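PDB 4QT6: probable E3 ubiquitin-protein ligase HERC1, which probably attaches ubiquitin to substrate proteins as a HECT-type E3 ligase, its SPRY domain being a likely module for binding protein partners. Local coordinates for residues W41-V46 and E149-C154; Q100-T105 and G118-E123. One frame throughout, in Å; residues are numbered along the deposited sequence. Where two conformers were deposited one is given.

Interaction 1 (W41-V46 and E149-C154); sequences WKFYIV and EKVKIC. With ARF (formamide), chain F.
F43, on strand 38-47, meets two aliphatic neighbours of the antiparallel strand 150-154. CD1 of its ring lies 3.7 Å from V151 CG1, while the adjoining CE1 is 3.9 Å from I153 CG1. With CG beside the backbone N (chi1 -73°) the ring drops into the buried side of the sheet, where W41 NE1 stands over one of its faces, 3.3 Å above the plane and offset toward the rim. W41 CD1 also reaches I153 CG1, and I45 CD1 lies alongside V151 CG2, a row of flat and branched apolar groups suited to a core. Between the strands, K42 pairs with C154 and Y44 with K152 through two backbone hydrogen bonds each; the Y44 N to K152 O bond measures 2.8 Å. Toward the C-terminal end of 41-46 the pairing slackens, V46 N reaching K150 O only through a weak bond bent to 129°. The other face is looser: C154 SG rests 3.9 Å from Y44 CB, but the phenol and the K42 and K152 chains lead away, as amphipathic residues can where solvent is near. K42 NZ bonds M158 O, and K150 NZ forms a salt bridge with E13. Strands 17-20 and 103-109 flank the pair within its sheet, while strands 55-60 and 137-142 of the second sheet pack against F43 and V151, closing the beta sandwich of the SPRY domain.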
ATOM      1  N   TRP A  41       1.680 -10.936   1.151  1.00 16.89           N
ATOM      2  CA  TRP A  41       2.477 -10.325   2.212  1.00 16.34           C
ATOM      3  C   TRP A  41       1.544  -9.505   3.111  1.00 16.33           C
ATOM      4  O   TRP A  41       0.332  -9.425   2.857  1.00 16.24           O
ATOM      5  CB  TRP A  41       3.610  -9.455   1.643  1.00 16.29           C
ATOM      6  CG  TRP A  41       3.107  -8.183   1.078  1.00 16.51           C
ATOM      7  CD1 TRP A  41       3.143  -6.963   1.674  1.00 15.75           C
ATOM      8  CD2 TRP A  41       2.488  -7.983  -0.205  1.00 16.29           C
ATOM      9  NE1 TRP A  41       2.581  -6.032   0.870  1.00 15.88           N
ATOM     10  CE2 TRP A  41       2.188  -6.617  -0.301  1.00 16.98           C
ATOM     11  CE3 TRP A  41       2.187  -8.826  -1.286  1.00 18.22           C
ATOM     12  CZ2 TRP A  41       1.566  -6.051  -1.415  1.00 17.59           C
ATOM     13  CZ3 TRP A  41       1.553  -8.278  -2.397  1.00 18.07           C
ATOM     14  CH2 TRP A  41       1.252  -6.891  -2.453  1.00 18.35           C
ATOM     15  N   LYS A  42       2.100  -8.892   4.155  1.00 16.75           N
ATOM     16  CA  LYS A  42       1.320  -8.037   5.025  1.00 17.85           C
ATOM     17  C   LYS A  42       1.962  -6.678   5.224  1.00 16.55           C
ATOM     18  O   LYS A  42       3.165  -6.533   5.156  1.00 16.70           O
ATOM     19  CB  LYS A  42       1.103  -8.690   6.400  1.00 18.87           C
ATOM     20  CG  LYS A  42       0.326  -9.981   6.344  1.00 20.58           C
ATOM     21  CD  LYS A  42       0.115 -10.559   7.717  1.00 24.07           C
ATOM     22  CE  LYS A  42      -0.756 -11.793   7.653  1.00 28.15           C
ATOM     23  NZ  LYS A  42      -0.720 -12.528   8.943  1.00 31.80           N
ATOM     24  N   PHE A  43       1.114  -5.668   5.400  1.00 16.54           N
ATOM     25  CA  PHE A  43       1.544  -4.397   5.959  1.00 17.90           C
ATOM     26  C   PHE A  43       1.053  -4.309   7.380  1.00 18.62           C
ATOM     27  O   PHE A  43      -0.066  -4.734   7.673  1.00 19.77           O
ATOM     28  CB  PHE A  43       0.984  -3.232   5.162  1.00 18.67           C
ATOM     29  CG  PHE A  43       1.630  -3.044   3.813  1.00 18.69           C
ATOM     30  CD1 PHE A  43       2.968  -2.700   3.726  1.00 19.75           C
ATOM     31  CD2 PHE A  43       0.896  -3.131   2.660  1.00 20.45           C
ATOM     32  CE1 PHE A  43       3.569  -2.497   2.500  1.00 20.59           C
ATOM     33  CE2 PHE A  43       1.493  -2.908   1.422  1.00 19.26           C
ATOM     34  CZ  PHE A  43       2.810  -2.568   1.355  1.00 20.32           C
ATOM     35  N   TYR A  44       1.895  -3.765   8.265  1.00 17.64           N
ATOM     36  CA  TYR A  44       1.528  -3.552   9.656  1.00 18.71           C
ATOM     37  C   TYR A  44       1.646  -2.055   9.922  1.00 18.31           C
ATOM     38  O   TYR A  44       2.678  -1.430   9.611  1.00 17.29           O
ATOM     39  CB  TYR A  44       2.440  -4.348  10.576  1.00 18.53           C
ATOM     40  CG  TYR A  44       2.208  -4.043  12.021  1.00 19.67           C
ATOM     41  CD1 TYR A  44       1.059  -4.489  12.659  1.00 20.74           C
ATOM     42  CD2 TYR A  44       3.121  -3.287  12.742  1.00 19.40           C
ATOM     43  CE1 TYR A  44       0.834  -4.205  14.001  1.00 20.66           C
ATOM     44  CE2 TYR A  44       2.896  -2.987  14.077  1.00 21.32           C
ATOM     45  CZ  TYR A  44       1.749  -3.454  14.692  1.00 20.74           C
ATOM     46  OH  TYR A  44       1.517  -3.190  16.033  1.00 24.87           O
ATOM     47  N   ILE A  45       0.578  -1.468  10.449  1.00 18.39           N
ATOM     48  CA  ILE A  45       0.543  -0.021  10.663  1.00 19.25           C
ATOM     49  C   ILE A  45       1.199   0.326  12.012  1.00 20.75           C
ATOM     50  O   ILE A  45       0.617   0.157  13.098  1.00 22.49           O
ATOM     51  CB  ILE A  45      -0.877   0.585  10.552  1.00 19.64           C
ATOM     52  CG1 ILE A  45      -1.622   0.063   9.305  1.00 20.33           C
ATOM     53  CG2 ILE A  45      -0.801   2.096  10.552  1.00 19.57           C
ATOM     54  CD1 ILE A  45      -0.962   0.329   7.981  1.00 20.55           C
ATOM     55  N   VAL A  46       2.443   0.787  11.931  1.00 20.46           N
ATOM     56  CA  VAL A  46       3.243   1.030  13.140  1.00 21.13           C
ATOM     57  C   VAL A  46       2.772   2.286  13.876  1.00 21.08           C
ATOM     58  O   VAL A  46       2.669   2.302  15.120  1.00 21.07           O
ATOM     59  CB  VAL A  46       4.746   1.128  12.803  1.00 20.73           C
ATOM     60  CG1 VAL A  46       5.539   1.597  14.004  1.00 20.73           C
ATOM     61  CG2 VAL A  46       5.301  -0.221  12.345  1.00 20.08           C
ATOM     62  N   GLU A 149       3.874   9.174   9.978  1.00 21.82           N
ATOM     63  CA  GLU A 149       3.249   7.860   9.896  1.00 20.64           C
ATOM     64  C   GLU A 149       4.331   6.838   9.613  1.00 19.67           C
ATOM     65  O   GLU A 149       5.333   7.173   8.997  1.00 20.68           O
ATOM     66  CB  GLU A 149       2.220   7.779   8.777  1.00 20.81           C
ATOM     67  CG  GLU A 149       1.009   8.699   8.885  1.00 22.04           C
ATOM     68  CD  GLU A 149       1.230  10.050   8.251  1.00 21.74           C
ATOM     69  OE1 GLU A 149       2.365  10.379   7.872  1.00 21.74           O
ATOM     70  OE2 GLU A 149       0.250  10.803   8.135  1.00 23.71           O
ATOM     71  N   LYS A 150       4.113   5.599  10.049  1.00 18.69           N
ATOM     72  CA  LYS A 150       5.067   4.508   9.820  1.00 19.61           C
ATOM     73  C   LYS A 150       4.358   3.208   9.481  1.00 18.88           C
ATOM     74  O   LYS A 150       3.395   2.828  10.152  1.00 19.18           O
ATOM     75  CB  LYS A 150       5.962   4.268  11.049  1.00 20.83           C
ATOM     76  CG  LYS A 150       6.840   5.434  11.441  1.00 21.42           C
ATOM     77  CD  LYS A 150       7.786   4.998  12.546  1.00 22.88           C
ATOM     78  CE  LYS A 150       8.564   6.197  13.081  1.00 24.07           C
ATOM     79  NZ  LYS A 150       9.847   5.835  13.736  1.00 28.21           N
ATOM     80  N   VAL A 151       4.822   2.536   8.433  1.00 17.77           N
ATOM     81  CA  VAL A 151       4.255   1.242   8.007  1.00 17.47           C
ATOM     82  C   VAL A 151       5.376   0.232   7.842  1.00 17.39           C
ATOM     83  O   VAL A 151       6.393   0.521   7.196  1.00 17.73           O
ATOM     84  CB  VAL A 151       3.482   1.389   6.667  1.00 17.42           C
ATOM     85  CG1 VAL A 151       2.889   0.059   6.193  1.00 17.07           C
ATOM     86  CG2 VAL A 151       2.380   2.433   6.800  1.00 18.97           C
ATOM     87  N   LYS A 152       5.171  -0.964   8.380  1.00 16.22           N
ATOM     88  CA  LYS A 152       6.105  -2.058   8.247  1.00 16.98           C
ATOM     89  C   LYS A 152       5.640  -3.036   7.170  1.00 17.41           C
ATOM     90  O   LYS A 152       4.459  -3.397   7.130  1.00 18.32           O
ATOM     91  CB  LYS A 152       6.216  -2.790   9.586  1.00 17.68           C
ATOM     92  CG  LYS A 152       7.174  -3.964   9.590  1.00 18.37           C
ATOM     93  CD  LYS A 152       7.380  -4.517  10.987  1.00 18.78           C
ATOM     94  CE  LYS A 152       8.296  -5.723  10.946  1.00 20.51           C
ATOM     95  NZ  LYS A 152       8.780  -6.149  12.289  1.00 19.85           N
ATOM     96  N   ILE A 153       6.574  -3.487   6.338  1.00 16.59           N
ATOM     97  CA  ILE A 153       6.279  -4.565   5.411  1.00 17.18           C
ATOM     98  C   ILE A 153       6.734  -5.898   6.025  1.00 17.73           C
ATOM     99  O   ILE A 153       7.840  -5.990   6.560  1.00 19.10           O
ATOM    100  CB  ILE A 153       6.869  -4.279   3.993  1.00 16.59           C
ATOM    101  CG1 ILE A 153       6.278  -5.251   2.959  1.00 17.20           C
ATOM    102  CG2 ILE A 153       8.383  -4.291   3.991  1.00 17.33           C
ATOM    103  CD1 ILE A 153       6.615  -4.885   1.518  1.00 17.27           C
ATOM    104  N   CYS A 154       5.883  -6.913   5.929  1.00 18.21           N
ATOM    105  CA  CYS A 154       5.989  -8.189   6.638  1.00 19.20           C
ATOM    106  C   CYS A 154       5.721  -9.374   5.756  1.00 21.15           C
ATOM    107  O   CYS A 154       4.935  -9.291   4.816  1.00 22.00           O
ATOM    108  CB  CYS A 154       4.869  -8.294   7.675  1.00 21.03           C
ATOM    109  SG  CYS A 154       4.828  -7.007   8.894  1.00 24.05           S
TER
HETATM  110  N   ARF F2205       8.181  -7.706  -0.301  1.00 39.71           N
HETATM  111  C   ARF F2205       8.768  -7.540   0.897  1.00 41.32           C
HETATM  112  O   ARF F2205       9.620  -6.665   1.023  1.00 39.14           O

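Interaction 2 (Q100-T105 and G118-E123); sequences QGDFIT and GKNGEE. With ARF (formamide), chain E.
G101 O and N120 OD1 share a donating water, and the positive phi of G101 (89°) suits glycine. D102 OD1 accepts a nearly straight 2.9 Å bond from N120 ND2, which arrives from above the carboxylate plane, the flat groups turned 66° apart. D102 OD2 bonds T99 N and, through a second water, is linked to K119 NZ, 4.1 Å away and held by S97 O. Replacing D102 by alanine would probably leave N120 ND2 without this acceptor, the amide then being held at OD1 alone. F103 N gives 2.9 Å to N120 OD1 and F103 O accepts from N120 N; CG of N120, beside its backbone N (chi1 -68°), brings the amide across to D102 and F103. The rim of the F103 ring meets a formamide, CZ 3.6 Å from its O. I104 CD1 packs on the aliphatic CB of K119. T105 closes the pairing with two backbone bonds to G118, where a side chain would clash with E122 O. N120 and G121, both at positive phi, centre the type I' turn K119-E122, sending the chain toward strand 125-128. The contact joins the arms of the antiparallel hairpin 103-109/114-119 in the SPRY sandwich, where the first begins and the second finishes.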
ATOM      1  N   GLN A 100      -3.490   2.283  13.137  1.00 22.33           N
ATOM      2  CA  GLN A 100      -2.339   1.838  13.909  1.00 23.66           C
ATOM      3  C   GLN A 100      -2.618   0.516  14.599  1.00 23.07           C
ATOM      4  O   GLN A 100      -3.665   0.348  15.236  1.00 25.55           O
ATOM      5  CB  GLN A 100      -2.002   2.901  14.952  1.00 24.08           C
ATOM      6  CG  GLN A 100      -0.722   2.620  15.702  1.00 25.33           C
ATOM      7  CD  GLN A 100      -0.253   3.800  16.531  1.00 26.46           C
ATOM      8  OE1 GLN A 100      -0.166   4.928  16.046  1.00 27.91           O
ATOM      9  NE2 GLN A 100       0.095   3.531  17.793  1.00 29.91           N
ATOM     10  N   GLY A 101      -1.691  -0.425  14.483  1.00 22.74           N
ATOM     11  CA  GLY A 101      -1.794  -1.721  15.123  1.00 21.98           C
ATOM     12  C   GLY A 101      -2.495  -2.799  14.320  1.00 22.17           C
ATOM     13  O   GLY A 101      -2.497  -3.970  14.734  1.00 22.37           O
ATOM     14  N   ASP A 102      -3.067  -2.433  13.174  1.00 22.04           N
ATOM     15  CA  ASP A 102      -3.692  -3.403  12.272  1.00 21.14           C
ATOM     16  C   ASP A 102      -2.692  -3.963  11.246  1.00 20.80           C
ATOM     17  O   ASP A 102      -1.697  -3.298  10.858  1.00 20.70           O
ATOM     18  CB  ASP A 102      -4.860  -2.776  11.501  1.00 23.05           C
ATOM     19  CG  ASP A 102      -6.042  -2.418  12.393  1.00 23.19           C
ATOM     20  OD1 ASP A 102      -6.269  -3.156  13.370  1.00 25.97           O
ATOM     21  OD2 ASP A 102      -6.749  -1.423  12.084  1.00 24.65           O
ATOM     22  N   PHE A 103      -2.972  -5.194  10.848  1.00 20.33           N
ATOM     23  CA  PHE A 103      -2.332  -5.871   9.710  1.00 21.13           C
ATOM     24  C   PHE A 103      -3.256  -5.894   8.522  1.00 22.41           C
ATOM     25  O   PHE A 103      -4.444  -6.214   8.676  1.00 23.52           O
ATOM     26  CB  PHE A 103      -2.047  -7.337  10.015  1.00 21.14           C
ATOM     27  CG  PHE A 103      -0.930  -7.570  10.976  1.00 22.23           C
ATOM     28  CD1 PHE A 103      -1.182  -7.653  12.334  1.00 23.51           C
ATOM     29  CD2 PHE A 103       0.363  -7.781  10.522  1.00 21.76           C
ATOM     30  CE1 PHE A 103      -0.148  -7.899  13.228  1.00 23.19           C
ATOM     31  CE2 PHE A 103       1.388  -8.036  11.396  1.00 23.05           C
ATOM     32  CZ  PHE A 103       1.134  -8.097  12.756  1.00 22.62           C
ATOM     33  N   ILE A 104      -2.717  -5.596   7.333  1.00 18.81           N
ATOM     34  CA  ILE A 104      -3.458  -5.758   6.075  1.00 19.50           C
ATOM     35  C   ILE A 104      -2.713  -6.812   5.268  1.00 19.41           C
ATOM     36  O   ILE A 104      -1.589  -6.615   4.871  1.00 19.03           O
ATOM     37  CB  ILE A 104      -3.599  -4.434   5.278  1.00 19.11           C
ATOM     38  CG1 ILE A 104      -4.359  -3.379   6.094  1.00 20.79           C
ATOM     39  CG2 ILE A 104      -4.254  -4.685   3.916  1.00 19.14           C
ATOM     40  CD1 ILE A 104      -5.768  -3.800   6.472  1.00 21.23           C
ATOM     41  N   THR A 105      -3.364  -7.940   5.035  1.00 19.50           N
ATOM     42  CA  THR A 105      -2.855  -8.943   4.117  1.00 20.29           C
ATOM     43  C   THR A 105      -3.150  -8.498   2.701  1.00 20.33           C
ATOM     44  O   THR A 105      -4.281  -8.096   2.389  1.00 19.76           O
ATOM     45  CB  THR A 105      -3.529 -10.305   4.358  1.00 20.97           C
ATOM     46  OG1 THR A 105      -3.308 -10.721   5.720  1.00 22.41           O
ATOM     47  CG2 THR A 105      -3.013 -11.356   3.398  1.00 21.95           C
ATOM     48  N   GLY A 118      -7.091  -8.441   3.084  1.00 22.91           N
ATOM     49  CA  GLY A 118      -7.727  -8.897   4.300  1.00 24.32           C
ATOM     50  C   GLY A 118      -7.219  -8.083   5.461  1.00 25.48           C
ATOM     51  O   GLY A 118      -6.071  -7.645   5.461  1.00 25.55           O
ATOM     52  N   LYS A 119      -8.093  -7.835   6.430  1.00 25.38           N
ATOM     53  CA  LYS A 119      -7.711  -7.093   7.634  1.00 25.32           C
ATOM     54  C   LYS A 119      -7.595  -8.024   8.826  1.00 28.58           C
ATOM     55  O   LYS A 119      -8.492  -8.831   9.080  1.00 27.47           O
ATOM     56  CB  LYS A 119      -8.735  -5.987   7.928  1.00 26.68           C
ATOM     57  CG  LYS A 119      -8.490  -5.252   9.224  1.00 26.31           C
ATOM     58  CD  LYS A 119      -9.532  -4.175   9.440  1.00 27.03           C
ATOM     59  CE  LYS A 119      -9.346  -3.474  10.774  1.00 28.76           C
ATOM     60  NZ  LYS A 119     -10.497  -2.566  11.059  1.00 32.01           N
ATOM     61  N   ASN A 120      -6.481  -7.910   9.545  1.00 27.70           N
ATOM     62  CA  ASN A 120      -6.206  -8.707  10.746  1.00 29.90           C
ATOM     63  C   ASN A 120      -6.543 -10.180  10.613  1.00 32.67           C
ATOM     64  O   ASN A 120      -7.224 -10.766  11.470  1.00 35.10           O
ATOM     65  CB  ASN A 120      -6.898  -8.084  11.967  1.00 29.74           C
ATOM     66  CG  ASN A 120      -6.288  -6.760  12.355  1.00 29.25           C
ATOM     67  OD1 ASN A 120      -5.081  -6.566  12.233  1.00 29.81           O
ATOM     68  ND2 ASN A 120      -7.111  -5.837  12.822  1.00 28.05           N
ATOM     69  N   GLY A 121      -6.072 -10.788   9.534  1.00 31.07           N
ATOM     70  CA  GLY A 121      -6.203 -12.227   9.386  1.00 36.44           C
ATOM     71  C   GLY A 121      -7.562 -12.733   8.901  1.00 37.21           C
ATOM     72  O   GLY A 121      -7.689 -13.922   8.613  1.00 40.70           O
ATOM     73  N   GLU A 122      -8.577 -11.865   8.809  1.00 36.72           N
ATOM     74  CA  GLU A 122      -9.820 -12.220   8.100  1.00 36.40           C
ATOM     75  C   GLU A 122      -9.444 -12.594   6.662  1.00 35.87           C
ATOM     76  O   GLU A 122      -8.445 -12.111   6.150  1.00 33.41           O
ATOM     77  CB  GLU A 122     -10.800 -11.049   8.104  1.00 35.99           C
ATOM     78  N   GLU A 123     -10.241 -13.449   6.015  0.70 34.59           N
ATOM     79  CA  GLU A 123      -9.932 -13.879   4.652  1.00 34.46           C
ATOM     80  C   GLU A 123      -9.896 -12.662   3.731  1.00 31.26           C
ATOM     81  O   GLU A 123     -10.741 -11.764   3.867  1.00 30.77           O
ATOM     82  CB  GLU A 123     -10.944 -14.909   4.121  0.70 37.00           C
ATOM     83  CG  GLU A 123     -10.785 -16.308   4.691  0.70 39.35           C
ATOM     84  CD  GLU A 123      -9.378 -16.863   4.535  0.70 40.99           C
ATOM     85  OE1 GLU A 123      -8.917 -17.090   3.390  0.70 40.37           O
ATOM     86  OE2 GLU A 123      -8.726 -17.074   5.576  0.70 43.31           O
TER
HETATM   87  N   ARF E2204       0.894  -8.446  16.801  1.00 32.45           N
HETATM   88  C   ARF E2204       1.891  -7.643  16.405  1.00 31.07           C
HETATM   89  O   ARF E2204       2.863  -8.153  15.899  1.00 26.42           O
HETATM   90  O   HOH W   1      -3.972  -6.336  14.708  1.00 38.08           O
HETATM   91  O   HOH W   2      -9.218  -0.858  12.975  1.00 28.63           O

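How the interactions relate
Strand 38-47 of interaction 1 and strand 103-109 of interaction 2 are neighbours in one antiparallel sheet, which puts the two contact centres about 10 Å apart. Their backbones join directly: F43 O and I104 N are 2.8 Å apart, as are I45 O and G101 N, both probable hydrogen bonds. Side chains continue the junction, with the Y44 and F103 rings meeting at about 45° and K42 CE packing 3.4 Å from T105 OG1. Together they give the order 150-154, 38-47, 103-109, 114-119, in which the local hairpin of interaction 2 extends the sheet beyond the long-range pairing of interaction 1. I153 touches one formamide; a second lies by the F103 ring with Y44 also near it, and K119 lines the pocket of another.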